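Local coordinates for hypothetical protein PH0802 (Pyrococcus horikoshii, PDB 2DT4) that is of unknown function but belongs to the plant- and prokaryote-conserved (PPC) domain family, found in plants beside DNA-binding AT-hooks, and assembles as a trimer, at residues F6-Y12 with F117-G123; V16-L22 with E108-A114; N48-G52 with V63-K67; N78-K82 with K125-K129. One frame throughout, in Å; residues are numbered along the deposited sequence.

Contact 1: residues F6-Y12 with F117-G123; sequences FSLGRTY and FLQELKG
Arg10 grips the Glu120 carboxylate side-on: NE gives a hydrogen bond to OE2 (2.9 Å) and NH1 one to OE1 (3.0 Å), the two planes turned 47° apart. Both carboxylate oxygens take a second donor. The backbone N of Arg10 uses the anti lone pair of Glu120 OE2 at 2.9 Å. On Glu120 OE1, Lys122 NZ arrives at 2.9 Å from the face opposite Arg10 NH1, so one carboxylate sits between two cations and is probably held in its charged form. With CG anti to the backbone N (chi1 176°) and the chain extended, Glu120 reaches across to the neighbouring strand. An alanine here is likely to leave Arg10 N without its acceptor and the Arg10 and Lys122 charges close to each other without the anion they share. The remaining NH2 of Arg10 is taken up by the carbonyl of Glu33.

This network sits on a beta bulge in the antiparallel pairing of strands 5-16 and 114-123, where the register slips by one between Leu8 and Thr11. Gly9 N still finds Glu120 O, but from above the carbonyl plane, while Glu120 N bonds to Arg10 O at 2.8 Å. On either side of the bulge the regular pairs Ser7 with Lys122 and Tyr12 with Leu118 each exchange two backbone hydrogen bonds.

Tyr12 and Leu118 lie side by side, CD2 to CD2 at 3.9 Å, and the tyrosine hydroxyl bonds to Glu33. On the other face Leu8 CD2 meets Leu121 CD2 at 4.1 Å. Thr11 and Tyr12 also pair antiparallel with a strand of the second subunit, so the sheet runs on across the interface.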
loop_
_atom_site.group_PDB
_atom_site.type_symbol
_atom_site.label_atom_id
_atom_site.label_comp_id
_atom_site.label_asym_id
_atom_site.label_seq_id
_atom_site.Cartn_x
_atom_site.Cartn_y
_atom_site.Cartn_z
ATOM N N PHE A 6 -10.099 13.161 -10.384
ATOM C CA PHE A 6 -9.596 12.664 -11.655
ATOM C C PHE A 6 -10.441 11.504 -12.158
ATOM O O PHE A 6 -11.146 10.841 -11.393
ATOM C CB PHE A 6 -8.148 12.164 -11.504
ATOM C CG PHE A 6 -7.208 13.218 -11.072
ATOM C CD1 PHE A 6 -6.608 14.046 -12.007
ATOM C CD2 PHE A 6 -6.992 13.466 -9.728
ATOM C CE1 PHE A 6 -5.770 15.061 -11.595
ATOM C CE2 PHE A 6 -6.162 14.477 -9.317
ATOM C CZ PHE A 6 -5.557 15.295 -10.268
ATOM N N SER A 7 -10.343 11.247 -13.455
ATOM C CA SER A 7 -10.930 10.061 -14.028
ATOM C C SER A 7 -9.878 8.968 -14.114
ATOM O O SER A 7 -8.652 9.219 -14.143
ATOM C CB SER A 7 -11.531 10.319 -15.423
ATOM O OG SER A 7 -10.565 10.735 -16.349
ATOM N N LEU A 8 -10.349 7.738 -14.182
ATOM C CA LEU A 8 -9.433 6.593 -14.238
ATOM C C LEU A 8 -9.011 6.394 -15.691
ATOM O O LEU A 8 -9.850 6.139 -16.571
ATOM C CB LEU A 8 -10.100 5.327 -13.680
ATOM C CG LEU A 8 -10.352 5.363 -12.188
ATOM C CD1 LEU A 8 -11.458 4.328 -11.804
ATOM C CD2 LEU A 8 -9.052 5.097 -11.395
ATOM N N GLY A 9 -7.723 6.547 -15.941
ATOM C CA GLY A 9 -7.146 6.226 -17.224
ATOM C C GLY A 9 -6.717 4.792 -17.334
ATOM O O GLY A 9 -7.355 3.893 -16.778
ATOM N N ARG A 10 -5.623 4.586 -18.054
ATOM C CA ARG A 10 -5.098 3.263 -18.328
ATOM C C ARG A 10 -4.584 2.623 -17.048
ATOM O O ARG A 10 -4.090 3.314 -16.148
ATOM C CB ARG A 10 -4.015 3.328 -19.409
ATOM C CG ARG A 10 -4.576 3.738 -20.767
ATOM C CD ARG A 10 -3.530 4.144 -21.753
ATOM N NE ARG A 10 -2.921 5.417 -21.402
ATOM C CZ ARG A 10 -1.791 5.925 -21.904
ATOM N NH1 ARG A 10 -1.388 7.129 -21.479
ATOM N NH2 ARG A 10 -1.086 5.255 -22.803
ATOM N N THR A 11 -4.723 1.312 -16.996
ATOM C CA THR A 11 -4.380 0.491 -15.831
ATOM C C THR A 11 -3.332 -0.568 -16.235
ATOM O O THR A 11 -3.447 -1.191 -17.289
ATOM C CB THR A 11 -5.650 -0.194 -15.327
ATOM O OG1 THR A 11 -6.666 0.791 -15.059
ATOM C CG2 THR A 11 -5.380 -0.930 -14.027
ATOM N N TYR A 12 -2.309 -0.778 -15.398
ATOM C CA TYR A 12 -1.221 -1.680 -15.705
ATOM C C TYR A 12 -0.761 -2.526 -14.515
ATOM O O TYR A 12 -0.847 -2.105 -13.363
ATOM C CB TYR A 12 0.006 -0.906 -16.202
ATOM C CG TYR A 12 -0.214 0.080 -17.352
ATOM C CD1 TYR A 12 0.114 -0.265 -18.650
ATOM C CD2 TYR A 12 -0.717 1.357 -17.122
ATOM C CE1 TYR A 12 -0.043 0.632 -19.684
ATOM C CE2 TYR A 12 -0.852 2.260 -18.147
ATOM C CZ TYR A 12 -0.527 1.887 -19.423
ATOM O OH TYR A 12 -0.639 2.813 -20.451
ATOM N N PHE A 117 1.929 -2.187 -9.910
ATOM C CA PHE A 117 0.587 -1.809 -10.318
ATOM C C PHE A 117 0.625 -0.300 -10.545
ATOM O O PHE A 117 1.118 0.444 -9.698
ATOM C CB PHE A 117 -0.480 -2.132 -9.270
ATOM C CG PHE A 117 -1.834 -1.589 -9.608
ATOM C CD1 PHE A 117 -2.343 -0.488 -8.954
ATOM C CD2 PHE A 117 -2.595 -2.181 -10.612
ATOM C CE1 PHE A 117 -3.617 0.021 -9.283
ATOM C CE2 PHE A 117 -3.861 -1.674 -10.930
ATOM C CZ PHE A 117 -4.362 -0.593 -10.260
ATOM N N LEU A 118 0.104 0.134 -11.688
ATOM C CA LEU A 118 0.120 1.546 -12.046
ATOM C C LEU A 118 -1.225 1.950 -12.606
ATOM O O LEU A 118 -1.730 1.300 -13.527
ATOM C CB LEU A 118 1.230 1.823 -13.040
ATOM C CG LEU A 118 1.451 3.293 -13.329
ATOM C CD1 LEU A 118 2.896 3.523 -13.711
ATOM C CD2 LEU A 118 0.540 3.843 -14.438
ATOM N N GLN A 119 -1.834 2.991 -12.030
ATOM C CA GLN A 119 -3.144 3.469 -12.453
ATOM C C GLN A 119 -3.001 4.918 -12.877
ATOM O O GLN A 119 -2.789 5.815 -12.041
ATOM C CB GLN A 119 -4.193 3.325 -11.325
ATOM C CG GLN A 119 -5.544 3.962 -11.644
ATOM C CD GLN A 119 -6.178 3.285 -12.858
ATOM O OE1 GLN A 119 -6.354 3.924 -13.929
ATOM N NE2 GLN A 119 -6.474 2.017 -12.729
ATOM N N GLU A 120 -3.199 5.144 -14.173
ATOM C CA GLU A 120 -3.147 6.490 -14.711
ATOM C C GLU A 120 -4.385 7.252 -14.278
ATOM O O GLU A 120 -5.457 6.663 -14.187
ATOM C CB GLU A 120 -3.109 6.420 -16.250
ATOM C CG GLU A 120 -3.160 7.754 -16.945
ATOM C CD GLU A 120 -3.216 7.640 -18.442
ATOM O OE1 GLU A 120 -2.598 8.516 -19.094
ATOM O OE2 GLU A 120 -3.875 6.706 -18.961
ATOM N N LEU A 121 -4.217 8.546 -14.009
ATOM C CA LEU A 121 -5.315 9.458 -13.678
ATOM C C LEU A 121 -5.346 10.606 -14.680
ATOM O O LEU A 121 -4.284 11.092 -15.094
ATOM C CB LEU A 121 -5.077 10.032 -12.291
ATOM C CG LEU A 121 -5.030 9.016 -11.145
ATOM C CD1 LEU A 121 -4.820 9.730 -9.822
ATOM C CD2 LEU A 121 -6.259 8.077 -11.078
ATOM N N LYS A 122 -6.562 10.995 -15.097
ATOM C CA LYS A 122 -6.768 12.007 -16.126
ATOM C C LYS A 122 -7.589 13.137 -15.529
ATOM O O LYS A 122 -8.568 12.926 -14.831
ATOM C CB LYS A 122 -7.536 11.436 -17.324
ATOM C CG LYS A 122 -6.975 10.180 -17.978
ATOM C CD LYS A 122 -5.792 10.496 -18.791
ATOM C CE LYS A 122 -5.675 9.533 -19.969
ATOM N NZ LYS A 122 -4.516 9.737 -20.830
ATOM N N GLY A 123 -7.187 14.355 -15.808
ATOM C CA GLY A 123 -7.931 15.495 -15.314
ATOM C C GLY A 123 -7.100 16.741 -15.263
ATOM O O GLY A 123 -6.251 17.012 -16.113
#

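Contact 2: residues V16-L22 with E108-A114; sequences VPEGEEL and EGEVFVA
Val111 points into the turn 17-20 and fills it: CG1 lies 3.6 Å from Val16 O, while CG2 touches Val16 CG1 and Leu22 CB, each at 3.8 Å, meeting both side chains at about a right angle. Leu22 CD1 goes on to the Ala114 methyl, closing a small apolar cluster.

Backbone hydrogen bonds bracket that plug. Gly19 N donates to Val111 O, and Val111 N returns a nearly straight bond to Glu20 O (2.7 Å, 174° at the hydrogen). Leu22 N bonds to Gly109 O, and Val16 N to Ala114 O. A water bridges Val16 O and Phe112 O where the second segment turns its corner.

Two carboxylates add side-chain contacts. Glu21 folds back at chi2 (-76°), which brings OE2 to Gly109 N at 2.9 Å on the anti side; the same oxygen accepts from Leu23 N, and OE1 pairs with Thr24. An alanine in place of Glu21 would probably leave Gly109 N and the first turn of the helix without their shared acceptor. Glu18 OE2 lies in the plane of the Phe112 ring, at its edge, 3.8 Å from CD1, with Glu18 OE1 bonded to Tyr133 of the second subunit.

Pro17 to Glu20 form a type II beta turn, with Gly19 at the backbone angles that call for glycine, and Glu21 follows as the N-cap of helix 22-33.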
loop_
_atom_site.group_PDB
_atom_site.type_symbol
_atom_site.label_atom_id
_atom_site.label_comp_id
_atom_site.label_asym_id
_atom_site.label_seq_id
_atom_site.Cartn_x
_atom_site.Cartn_y
_atom_site.Cartn_z
ATOM N N VAL A 16 8.943 -5.711 -13.632
ATOM C CA VAL A 16 10.075 -4.936 -14.087
ATOM C C VAL A 16 11.275 -5.880 -14.260
ATOM O O VAL A 16 11.571 -6.654 -13.359
ATOM C CB VAL A 16 10.411 -3.839 -13.035
ATOM C CG1 VAL A 16 11.617 -3.048 -13.466
ATOM C CG2 VAL A 16 9.243 -2.936 -12.778
ATOM N N PRO A 17 11.985 -5.819 -15.396
ATOM C CA PRO A 17 13.161 -6.672 -15.580
ATOM C C PRO A 17 14.231 -6.542 -14.499
ATOM O O PRO A 17 14.513 -5.448 -14.007
ATOM C CB PRO A 17 13.697 -6.217 -16.938
ATOM C CG PRO A 17 12.530 -5.763 -17.652
ATOM C CD PRO A 17 11.695 -5.044 -16.602
ATOM N N GLU A 18 14.841 -7.682 -14.166
ATOM C CA GLU A 18 16.006 -7.727 -13.286
ATOM C C GLU A 18 17.069 -6.743 -13.788
ATOM O O GLU A 18 17.424 -6.724 -14.983
ATOM C CB GLU A 18 16.582 -9.141 -13.202
ATOM C CG GLU A 18 17.818 -9.257 -12.316
ATOM C CD GLU A 18 18.524 -10.597 -12.419
ATOM O OE1 GLU A 18 18.314 -11.334 -13.415
ATOM O OE2 GLU A 18 19.306 -10.885 -11.498
ATOM N N GLY A 19 17.629 -6.010 -12.829
ATOM C CA GLY A 19 18.692 -5.068 -13.127
ATOM C C GLY A 19 18.316 -3.651 -13.467
ATOM O O GLY A 19 19.200 -2.766 -13.476
ATOM N N GLU A 20 17.015 -3.396 -13.655
ATOM C CA GLU A 20 16.599 -2.014 -13.889
ATOM C C GLU A 20 16.716 -1.302 -12.563
ATOM O O GLU A 20 16.517 -1.935 -11.498
ATOM C CB GLU A 20 15.137 -1.949 -14.346
ATOM C CG GLU A 20 14.963 -2.369 -15.793
ATOM C CD GLU A 20 15.081 -1.216 -16.801
ATOM O OE1 GLU A 20 15.263 -0.037 -16.442
ATOM O OE2 GLU A 20 14.951 -1.509 -18.011
ATOM N N GLU A 21 16.827 0.020 -12.644
ATOM C CA GLU A 21 16.719 0.834 -11.431
ATOM C C GLU A 21 15.232 1.184 -11.438
ATOM O O GLU A 21 14.694 1.654 -12.444
ATOM C CB GLU A 21 17.569 2.095 -11.451
ATOM C CG GLU A 21 17.627 2.820 -10.105
ATOM C CD GLU A 21 16.375 3.578 -9.803
ATOM O OE1 GLU A 21 15.979 4.429 -10.638
ATOM O OE2 GLU A 21 15.786 3.352 -8.722
ATOM N N LEU A 22 14.569 0.812 -10.332
ATOM C CA LEU A 22 13.107 0.925 -10.303
ATOM C C LEU A 22 12.476 2.281 -10.673
ATOM O O LEU A 22 11.518 2.333 -11.461
ATOM C CB LEU A 22 12.625 0.446 -8.937
ATOM C CG LEU A 22 11.111 0.341 -8.758
ATOM C CD1 LEU A 22 10.518 -0.566 -9.822
ATOM C CD2 LEU A 22 10.785 -0.157 -7.345
ATOM N N GLU A 108 16.891 5.341 -4.727
ATOM C CA GLU A 108 17.126 4.464 -5.885
ATOM C C GLU A 108 17.135 3.020 -5.445
ATOM O O GLU A 108 17.380 2.740 -4.274
ATOM C CB GLU A 108 18.450 4.799 -6.576
ATOM C CG GLU A 108 19.665 4.623 -5.712
ATOM C CD GLU A 108 20.985 4.791 -6.482
ATOM O OE1 GLU A 108 21.326 5.918 -6.849
ATOM O OE2 GLU A 108 21.679 3.794 -6.724
ATOM N N GLY A 109 16.913 2.096 -6.381
ATOM C CA GLY A 109 16.971 0.697 -6.004
ATOM C C GLY A 109 17.028 -0.178 -7.239
ATOM O O GLY A 109 16.206 -0.064 -8.162
ATOM N N GLU A 110 17.981 -1.094 -7.203
ATOM C CA GLU A 110 18.143 -2.025 -8.318
ATOM C C GLU A 110 17.111 -3.141 -8.155
ATOM O O GLU A 110 17.002 -3.765 -7.098
ATOM C CB GLU A 110 19.562 -2.603 -8.326
ATOM C CG GLU A 110 19.767 -3.558 -9.457
ATOM C CD GLU A 110 21.156 -4.166 -9.431
ATOM O OE1 GLU A 110 22.127 -3.403 -9.288
ATOM O OE2 GLU A 110 21.244 -5.403 -9.501
ATOM N N VAL A 111 16.366 -3.407 -9.208
ATOM C CA VAL A 111 15.353 -4.470 -9.158
ATOM C C VAL A 111 15.855 -5.898 -9.313
ATOM O O VAL A 111 16.453 -6.184 -10.347
ATOM C CB VAL A 111 14.366 -4.296 -10.324
ATOM C CG1 VAL A 111 13.423 -5.511 -10.491
ATOM C CG2 VAL A 111 13.594 -2.993 -10.169
ATOM N N PHE A 112 15.401 -6.710 -8.319
ATOM C CA PHE A 112 15.657 -8.142 -8.587
ATOM C C PHE A 112 14.365 -8.600 -9.212
ATOM O O PHE A 112 14.330 -9.041 -10.339
ATOM C CB PHE A 112 16.075 -8.889 -7.269
ATOM C CG PHE A 112 16.243 -10.374 -7.430
ATOM C CD1 PHE A 112 17.126 -10.889 -8.389
ATOM C CD2 PHE A 112 15.486 -11.244 -6.674
ATOM C CE1 PHE A 112 17.260 -12.276 -8.549
ATOM C CE2 PHE A 112 15.616 -12.622 -6.835
ATOM C CZ PHE A 112 16.502 -13.131 -7.783
ATOM N N VAL A 113 13.297 -8.439 -8.414
ATOM C CA VAL A 113 11.916 -8.717 -8.881
ATOM C C VAL A 113 11.140 -7.492 -8.428
ATOM O O VAL A 113 11.265 -7.089 -7.298
ATOM C CB VAL A 113 11.273 -9.967 -8.279
ATOM C CG1 VAL A 113 9.739 -10.077 -8.612
ATOM C CG2 VAL A 113 12.032 -11.214 -8.759
ATOM N N ALA A 114 10.246 -6.985 -9.300
ATOM C CA ALA A 114 9.372 -5.863 -8.885
ATOM C C ALA A 114 8.079 -6.058 -9.679
ATOM O O ALA A 114 8.111 -6.118 -10.932
ATOM C CB ALA A 114 9.911 -4.472 -9.072
HETATM O O HOH W 1 12.187 -9.040 -12.245
#

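Contact 3: residues N48-G52 with V63-K67; sequences NPKIG and VIPLK
Ile51 and Ile64 meet obliquely on one face of the hairpin, Ile51 CG1 lying 3.9 Å from Ile64 CB. CG1 of Ile51 stands between the backbone N and the carbonyl carbon (chi1 55°), and from there CD1 extends to Leu66 CD1 at 4.1 Å. Leu66 also crosses the Pro49 ring at about a right angle, its CB 4.1 Å from Pro49 CG. Leu94 of strand 85-95 packs on Pro49, Ile51 and Leu66, while Ile64 turns to Glu98 of the third subunit.

On the other face Lys50 lays its aliphatic chain past Val63 and Pro65, with CB 4.1 Å from Val63 CG1, and carries its ammonium away to a salt bridge with Glu108.

The backbones hold this spacing: Ile51 and Ile64 exchange two hydrogen bonds, Ile64 N to Ile51 O being the shorter at 2.8 Å, and Leu66 N reaches Pro49 O at 2.9 Å. At the far end a water lies 2.6 Å from Leu66 O, and Asn48 OD1 bonds to Gly68 N.

Together strands 49-55 and 60-65 make an antiparallel beta hairpin, two of the three strands of the smaller sheet in this PPC fold.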
loop_
_atom_site.group_PDB
_atom_site.type_symbol
_atom_site.label_atom_id
_atom_site.label_comp_id
_atom_site.label_asym_id
_atom_site.label_seq_id
_atom_site.Cartn_x
_atom_site.Cartn_y
_atom_site.Cartn_z
ATOM N N ASN A 48 20.747 -3.406 -2.941
ATOM C CA ASN A 48 21.402 -2.169 -2.564
ATOM C C ASN A 48 20.501 -0.926 -2.650
ATOM O O ASN A 48 20.904 0.092 -3.253
ATOM C CB ASN A 48 22.659 -1.981 -3.394
ATOM C CG ASN A 48 23.479 -3.263 -3.503
ATOM O OD1 ASN A 48 23.870 -3.866 -2.506
ATOM N ND2 ASN A 48 23.730 -3.696 -4.743
ATOM N N PRO A 49 19.295 -0.990 -2.069
ATOM C CA PRO A 49 18.405 0.173 -2.119
ATOM C C PRO A 49 18.963 1.335 -1.305
ATOM O O PRO A 49 19.587 1.143 -0.270
ATOM C CB PRO A 49 17.086 -0.357 -1.558
ATOM C CG PRO A 49 17.486 -1.462 -0.642
ATOM C CD PRO A 49 18.661 -2.092 -1.318
ATOM N N LYS A 50 18.737 2.536 -1.804
ATOM C CA LYS A 50 19.039 3.749 -1.048
ATOM C C LYS A 50 17.727 4.379 -0.642
ATOM O O LYS A 50 16.860 4.592 -1.501
ATOM C CB LYS A 50 19.858 4.735 -1.866
ATOM C CG LYS A 50 21.179 4.167 -2.317
ATOM C CD LYS A 50 22.065 5.218 -2.936
ATOM C CE LYS A 50 23.439 4.651 -3.207
ATOM N NZ LYS A 50 23.541 4.115 -4.560
ATOM N N ILE A 51 17.602 4.697 0.653
ATOM C CA ILE A 51 16.395 5.339 1.178
ATOM C C ILE A 51 16.760 6.720 1.718
ATOM O O ILE A 51 17.916 6.988 2.020
ATOM C CB ILE A 51 15.691 4.451 2.255
ATOM C CG1 ILE A 51 16.662 4.094 3.378
ATOM C CG2 ILE A 51 15.063 3.238 1.581
ATOM C CD1 ILE A 51 16.038 3.348 4.557
ATOM N N GLY A 52 15.759 7.564 1.825
ATOM C CA GLY A 52 15.915 8.928 2.294
ATOM C C GLY A 52 14.975 9.316 3.413
ATOM O O GLY A 52 13.815 8.917 3.438
ATOM N N VAL A 63 20.534 10.439 3.026
ATOM C CA VAL A 63 20.480 9.240 2.214
ATOM C C VAL A 63 21.177 8.121 2.977
ATOM O O VAL A 63 22.332 8.267 3.426
ATOM C CB VAL A 63 21.118 9.432 0.841
ATOM C CG1 VAL A 63 21.119 8.144 0.070
ATOM C CG2 VAL A 63 20.403 10.499 0.035
ATOM N N ILE A 64 20.454 7.017 3.168
ATOM C CA ILE A 64 20.958 5.833 3.836
ATOM C C ILE A 64 21.118 4.707 2.800
ATOM O O ILE A 64 20.116 4.203 2.266
ATOM C CB ILE A 64 19.987 5.405 4.954
ATOM C CG1 ILE A 64 19.765 6.595 5.903
ATOM C CG2 ILE A 64 20.499 4.168 5.641
ATOM C CD1 ILE A 64 18.622 6.387 6.893
ATOM N N PRO A 65 22.352 4.358 2.454
ATOM C CA PRO A 65 22.589 3.304 1.453
ATOM C C PRO A 65 22.598 1.915 2.063
ATOM O O PRO A 65 23.498 1.585 2.837
ATOM C CB PRO A 65 23.983 3.636 0.884
ATOM C CG PRO A 65 24.675 4.395 1.997
ATOM C CD PRO A 65 23.608 5.016 2.889
ATOM N N LEU A 66 21.616 1.101 1.748
ATOM C CA LEU A 66 21.579 -0.258 2.249
ATOM C C LEU A 66 22.347 -1.153 1.294
ATOM O O LEU A 66 22.592 -0.776 0.139
ATOM C CB LEU A 66 20.121 -0.718 2.435
ATOM C CG LEU A 66 19.294 0.156 3.358
ATOM C CD1 LEU A 66 17.774 -0.171 3.335
ATOM C CD2 LEU A 66 19.794 0.083 4.792
ATOM N N LYS A 67 22.709 -2.341 1.769
ATOM C CA LYS A 67 23.448 -3.312 0.990
ATOM C C LYS A 67 22.785 -4.677 0.961
ATOM O O LYS A 67 22.208 -5.147 1.950
ATOM C CB LYS A 67 24.873 -3.429 1.512
ATOM C CG LYS A 67 25.628 -2.091 1.437
ATOM C CD LYS A 67 27.000 -2.191 0.802
ATOM C CE LYS A 67 27.946 -1.069 1.268
ATOM N NZ LYS A 67 28.675 -1.392 2.569
HETATM O O HOH W 2 22.872 1.316 -1.434
#

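Contact 4: residues N78-K82 with K125-K129; sequences NVSLK and KIERK
Arg128 runs over Ser80 to Asn78 and does most of the close packing here. Its chain is extended from CG to NE, with CG 3.6 Å from Ser80 OG, and this carries NH1 to Asn78 OD1 at 2.8 Å. That bond falls on a lone pair in the amide plane and lies in the guanidinium plane as well, the two flat groups being only 22° apart. A water sits between them, 2.7 Å from Asn78 OD1, where it probably donates; it accepts from Arg128 NE at 2.9 Å and bonds to Ser80 OG, which also receives Trp138 NE1. Phe87 and His89 of strand 85-95 pack against the arginine.

Round Leu81, Lys82 and Glu127, which are partly exposed, the fit relaxes. Strand 127-128 is only weakly bonded, the touching parts running 68° apart, and Arg128 N to Leu81 O (2.9 Å) is the direct backbone hydrogen bond. One step back a second water stands in for the next one, accepting from Leu81 N and donating to Ile126 O at 2.7 Å. Leu81 and Glu127 lie side by side, and Leu81 CD2 rests 3.6 Å from Glu127 CD, a methyl against a carboxylate. Lys82 touches Arg128 through CB and CG, CG lying 3.9 Å from Arg128 O, before its extended chain leads off to a cation-pi contact with Phe87.

The guanidinium is thus fixed on several sides: NH2 goes to Ala136 O, and NH1 forms a salt bridge with Glu115 of the third subunit, whose OE1 also accepts from Asn78 ND2. Asn78 and Arg128 therefore present paired N-H donors to one carboxylate of another chain, and their mutual bond probably keeps both aligned for that intersubunit charge pairing.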
loop_
_atom_site.group_PDB
_atom_site.type_symbol
_atom_site.label_atom_id
_atom_site.label_comp_id
_atom_site.label_asym_id
_atom_site.label_seq_id
_atom_site.Cartn_x
_atom_site.Cartn_y
_atom_site.Cartn_z
ATOM N N ASN A 78 3.526 7.855 -6.484
ATOM C CA ASN A 78 2.777 8.497 -7.545
ATOM C C ASN A 78 3.708 9.004 -8.637
ATOM O O ASN A 78 4.921 9.109 -8.450
ATOM C CB ASN A 78 1.910 9.632 -6.951
ATOM C CG ASN A 78 2.712 10.620 -6.152
ATOM O OD1 ASN A 78 3.608 11.269 -6.706
ATOM N ND2 ASN A 78 2.446 10.705 -4.831
ATOM N N VAL A 79 3.106 9.287 -9.788
ATOM C CA VAL A 79 3.757 9.909 -10.942
ATOM C C VAL A 79 3.019 11.222 -11.202
ATOM O O VAL A 79 1.782 11.276 -11.159
ATOM C CB VAL A 79 3.722 9.009 -12.206
ATOM C CG1 VAL A 79 4.505 9.677 -13.336
ATOM C CG2 VAL A 79 4.293 7.618 -11.940
ATOM N N SER A 80 3.781 12.286 -11.426
ATOM C CA SER A 80 3.193 13.587 -11.735
ATOM C C SER A 80 4.199 14.424 -12.477
ATOM O O SER A 80 5.374 14.163 -12.434
ATOM C CB SER A 80 2.657 14.291 -10.480
ATOM O OG SER A 80 3.658 14.539 -9.528
ATOM N N LEU A 81 3.712 15.406 -13.198
ATOM C CA LEU A 81 4.584 16.300 -13.947
ATOM C C LEU A 81 5.512 17.102 -13.042
ATOM O O LEU A 81 5.083 17.661 -12.047
ATOM C CB LEU A 81 3.711 17.261 -14.755
ATOM C CG LEU A 81 4.299 18.350 -15.622
ATOM C CD1 LEU A 81 5.023 17.779 -16.814
ATOM C CD2 LEU A 81 3.171 19.274 -16.096
ATOM N N LYS A 82 6.791 17.142 -13.392
ATOM C CA LYS A 82 7.757 18.026 -12.750
ATOM C C LYS A 82 8.705 18.502 -13.845
ATOM O O LYS A 82 9.310 17.694 -14.555
ATOM C CB LYS A 82 8.559 17.342 -11.648
ATOM C CG LYS A 82 9.559 18.232 -10.900
ATOM C CD LYS A 82 10.342 17.418 -9.924
ATOM C CE LYS A 82 11.380 18.194 -9.133
ATOM N NZ LYS A 82 12.110 17.226 -8.220
ATOM N N LYS A 125 -4.566 19.749 -13.902
ATOM C CA LYS A 125 -3.153 19.768 -13.666
ATOM C C LYS A 125 -2.880 19.431 -12.215
ATOM O O LYS A 125 -3.623 19.836 -11.296
ATOM C CB LYS A 125 -2.583 21.128 -14.017
ATOM C CG LYS A 125 -2.515 21.304 -15.531
ATOM C CD LYS A 125 -1.842 22.596 -15.913
ATOM C CE LYS A 125 -2.066 22.898 -17.378
ATOM N NZ LYS A 125 -1.999 24.382 -17.573
ATOM N N ILE A 126 -1.762 18.729 -12.041
ATOM C CA ILE A 126 -1.281 18.325 -10.725
ATOM C C ILE A 126 0.235 18.232 -10.885
ATOM O O ILE A 126 0.777 17.247 -11.353
ATOM C CB ILE A 126 -1.955 17.034 -10.160
ATOM C CG1 ILE A 126 -1.478 16.716 -8.750
ATOM C CG2 ILE A 126 -1.779 15.848 -11.071
ATOM C CD1 ILE A 126 -2.270 15.595 -8.107
ATOM N N GLU A 127 0.892 19.355 -10.659
ATOM C CA GLU A 127 2.320 19.474 -10.962
ATOM C C GLU A 127 3.193 19.778 -9.744
ATOM O O GLU A 127 2.792 20.593 -8.878
ATOM C CB GLU A 127 2.400 20.638 -11.962
ATOM C CG GLU A 127 3.783 20.932 -12.515
ATOM C CD GLU A 127 3.760 21.925 -13.672
ATOM O OE1 GLU A 127 2.649 22.360 -14.130
ATOM O OE2 GLU A 127 4.881 22.268 -14.108
ATOM N N ARG A 128 4.363 19.134 -9.676
ATOM C CA ARG A 128 5.312 19.392 -8.601
ATOM C C ARG A 128 6.107 20.646 -8.912
ATOM O O ARG A 128 6.755 20.735 -9.957
ATOM C CB ARG A 128 6.283 18.253 -8.407
ATOM C CG ARG A 128 5.683 16.985 -7.880
ATOM C CD ARG A 128 6.703 15.928 -7.509
ATOM N NE ARG A 128 6.013 14.741 -7.001
ATOM C CZ ARG A 128 5.486 14.634 -5.781
ATOM N NH1 ARG A 128 4.818 13.526 -5.466
ATOM N NH2 ARG A 128 5.599 15.585 -4.874
ATOM N N LYS A 129 6.022 21.618 -8.027
ATOM C CA LYS A 129 6.776 22.862 -8.175
ATOM C C LYS A 129 7.537 23.140 -6.913
ATOM O O LYS A 129 7.151 22.700 -5.823
ATOM C CB LYS A 129 5.852 24.025 -8.521
ATOM C CG LYS A 129 5.103 23.850 -9.832
ATOM C CD LYS A 129 4.207 25.011 -10.179
ATOM C CE LYS A 129 3.340 24.733 -11.394
ATOM N NZ LYS A 129 2.140 25.624 -11.513
HETATM O O HOH W 3 5.221 12.369 -8.546
HETATM O O HOH W 4 0.758 15.556 -13.461
#

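Contacts 1 and 4 share the large mixed sheet, their centres 14 Å apart, and touch where Phe6 CZ meets Ile126 CG2 at 3.9 Å. Contacts 2 and 3 meet in the smaller three-stranded sheet, also 14 Å between centres, tied by the salt bridge from Lys50 NZ to Glu108 OE2 at 2.9 Å. Strand 114-123 joins the two halves, since contact 2 ends where this strand begins and contact 1 lies further along it, their centres 23 Å apart. Contacts 1 and 3 stand on opposite sides of the chain's centre, nearest atoms about 17 Å apart, yet both reach the third subunit. A glycerol, probably from the crystallisation liquor, lies about 5 Å from the Phe112 side chain of contact 2.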